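PDB 2ZWS: neutral ceramidase from Pseudomonas aeruginosa, which hydrolyses the N-acyl linkage of ceramides to give sphingosine and free fatty acid, and also catalyses the reverse synthesis. Local coordinates for residues Q68-H71 and L72-A76. Numbering follows the deposited sequence. Where two conformers were deposited one is given.
With FMT (formic acid), chain D.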
ATOM      1  N   GLN A  68       2.260 -10.884  -6.159  1.00 12.02           N
ATOM      2  CA  GLN A  68       2.946 -12.147  -5.971  1.00 12.33           C
ATOM      3  C   GLN A  68       4.455 -12.060  -6.263  1.00 12.21           C
ATOM      4  O   GLN A  68       5.266 -12.627  -5.522  1.00 12.54           O
ATOM      5  CB  GLN A  68       2.284 -13.237  -6.798  1.00 13.38           C
ATOM      6  CG  GLN A  68       2.891 -14.580  -6.598  1.00 13.95           C
ATOM      7  CD  GLN A  68       1.861 -15.664  -6.828  1.00 14.65           C
ATOM      8  OE1 GLN A  68       1.666 -16.143  -7.969  1.00 15.23           O
ATOM      9  NE2 GLN A  68       1.129 -16.007  -5.769  1.00 14.85           N
ATOM     10  N   ALA A  69       4.832 -11.344  -7.316  1.00 12.37           N
ATOM     11  CA  ALA A  69       6.265 -11.220  -7.644  1.00 11.68           C
ATOM     12  C   ALA A  69       7.133 -10.627  -6.504  1.00 11.97           C
ATOM     13  O   ALA A  69       8.282 -11.050  -6.267  1.00 12.57           O
ATOM     14  CB  ALA A  69       6.416 -10.393  -8.924  1.00 13.16           C
ATOM     15  N   VAL A  70       6.582  -9.620  -5.825  1.00 10.20           N
ATOM     16  CA  VAL A  70       7.219  -8.998  -4.674  1.00 10.63           C
ATOM     17  C   VAL A  70       7.284 -10.013  -3.541  1.00 11.00           C
ATOM     18  O   VAL A  70       8.341 -10.188  -2.944  1.00 11.68           O
ATOM     19  CB  VAL A  70       6.438  -7.718  -4.279  1.00  9.83           C
ATOM     20  CG1 VAL A  70       6.966  -7.139  -2.950  1.00 11.79           C
ATOM     21  CG2 VAL A  70       6.528  -6.677  -5.421  1.00 11.76           C
ATOM     22  N   HIS A  71       6.155 -10.647  -3.207  1.00 10.24           N
ATOM     23  CA  HIS A  71       6.130 -11.644  -2.132  1.00 10.38           C
ATOM     24  C   HIS A  71       7.190 -12.725  -2.340  1.00 11.09           C
ATOM     25  O   HIS A  71       7.991 -13.015  -1.437  1.00 11.52           O
ATOM     26  CB  HIS A  71       4.719 -12.235  -2.090  1.00 11.38           C
ATOM     27  CG  HIS A  71       4.534 -13.312  -1.077  1.00 10.78           C
ATOM     28  ND1 HIS A  71       4.247 -14.611  -1.438  1.00 13.14           N
ATOM     29  CD2 HIS A  71       4.533 -13.286   0.282  1.00 12.20           C
ATOM     30  CE1 HIS A  71       4.103 -15.345  -0.348  1.00 13.87           C
ATOM     31  NE2 HIS A  71       4.268 -14.565   0.706  1.00 12.67           N
ATOM     32  N   LEU A  72       7.262 -13.266  -3.544  1.00 11.65           N
ATOM     33  CA  LEU A  72       8.198 -14.363  -3.829  1.00 12.22           C
ATOM     34  C   LEU A  72       9.653 -13.922  -3.681  1.00 12.09           C
ATOM     35  O   LEU A  72      10.458 -14.662  -3.147  1.00 12.83           O
ATOM     36  CB  LEU A  72       7.937 -14.935  -5.241  1.00 12.72           C
ATOM     37  CG  LEU A  72       6.581 -15.634  -5.406  1.00 13.86           C
ATOM     38  CD1 LEU A  72       6.327 -16.015  -6.888  1.00 16.68           C
ATOM     39  CD2 LEU A  72       6.450 -16.865  -4.498  1.00 18.01           C
ATOM     40  N   LYS A  73       9.971 -12.725  -4.162  1.00 11.61           N
ATOM     41  CA  LYS A  73      11.350 -12.249  -4.140  0.50 11.26           C
ATOM     42  C   LYS A  73      11.734 -11.848  -2.731  1.00 12.08           C
ATOM     43  O   LYS A  73      12.852 -12.114  -2.305  1.00 12.64           O
ATOM     44  CB  LYS A  73      11.563 -11.098  -5.129  0.50 11.42           C
ATOM     45  CG  LYS A  73      13.024 -10.622  -5.229  0.50 10.56           C
ATOM     46  CD  LYS A  73      13.966 -11.702  -5.819  0.50 10.48           C
ATOM     47  CE  LYS A  73      15.211 -11.069  -6.402  0.50 15.28           C
ATOM     48  NZ  LYS A  73      14.840  -9.986  -7.371  0.50 17.78           N
ATOM     49  N   VAL A  74      10.811 -11.210  -2.009  1.00 11.07           N
ATOM     50  CA  VAL A  74      11.102 -10.877  -0.615  1.00 10.67           C
ATOM     51  C   VAL A  74      11.403 -12.163   0.178  1.00 11.23           C
ATOM     52  O   VAL A  74      12.369 -12.225   0.951  1.00 11.88           O
ATOM     53  CB  VAL A  74       9.953 -10.059   0.032  1.00  9.59           C
ATOM     54  CG1 VAL A  74      10.063 -10.045   1.572  1.00 12.14           C
ATOM     55  CG2 VAL A  74       9.925  -8.618  -0.519  1.00  9.51           C
ATOM     56  N   LEU A  75      10.600 -13.202   0.010  1.00 12.43           N
ATOM     57  CA  LEU A  75      10.844 -14.442   0.740  0.50 12.91           C
ATOM     58  C   LEU A  75      12.188 -15.061   0.394  1.00 13.54           C
ATOM     59  O   LEU A  75      12.898 -15.543   1.280  1.00 14.05           O
ATOM     60  CB  LEU A  75       9.725 -15.449   0.501  0.50 13.35           C
ATOM     61  CG  LEU A  75       8.449 -15.119   1.252  0.50 13.03           C
ATOM     62  CD1 LEU A  75       7.318 -15.972   0.707  0.50 15.26           C
ATOM     63  CD2 LEU A  75       8.640 -15.333   2.757  0.50 13.22           C
ATOM     64  N   ALA A  76      12.535 -15.071  -0.894  1.00 14.17           N
ATOM     65  CA  ALA A  76      13.834 -15.603  -1.287  1.00 14.92           C
ATOM     66  C   ALA A  76      14.969 -14.830  -0.628  1.00 15.01           C
ATOM     67  O   ALA A  76      15.933 -15.431  -0.145  1.00 15.96           O
ATOM     68  CB  ALA A  76      13.977 -15.568  -2.815  1.00 15.43           C
TER
HETATM   69  C   FMT D 649      -0.329 -10.433  -8.543  1.00 14.68           C
HETATM   70  O1  FMT D 649      -0.241 -10.756  -7.332  1.00 13.16           O
HETATM   71  O2  FMT D 649       0.658 -10.209  -9.279  1.00 13.97           O
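In the conformer given for Leu75, its CD1 sits over one face of the His71 imidazole, 3.6 Å from the ring centroid, a CH-pi contact. The methyl stands 25° off the ring normal, displaced toward the rim, and its closest ring atoms are CE1 and NE2, on the side of the ring far from the backbone. With CG of His71 anti to the backbone N (chi1 178°), the imidazole stands beside its own carbonyl carbon, on the flank of the helix where the leucine one turn later can reach over it.

The other flat group, the carboxamide of Gln68, reaches beyond the helix: NE2 is hydrogen-bonded to Val392 O. The aliphatic part of the Gln68 side chain packs on Leu72, with CG of Gln68 3.7 Å from CD1 of Leu72. On a further flank Val70 and Val74 run side by side, CG1 of Val70 lying 4.1 Å from CG2 of Val74, while Val70 also packs on Phe123 and Ile130 of helix 120-138.

Successive i to i+4 backbone bonds, such as Leu72 N to Gln68 O at 2.9 Å, join the two segments in the first turns of helix 68-81, the helix of a beta-alpha-beta unit between strands 55-61 and 91-95.

At the helix start, Gln68 N donates to O1 of a formic acid (2.8 Å), probably from the crystallisation liquor, which is also hydrogen-bonded to Ser106 OG and Tyr445 N. Gln68, Ser106 and Tyr445 are inferred substrate-binding residues, and the position of the small acid beside them is consistent with a polar substrate group being held at the N-terminal end of this helix, where the helix dipole would favour an anionic or carbonyl oxygen.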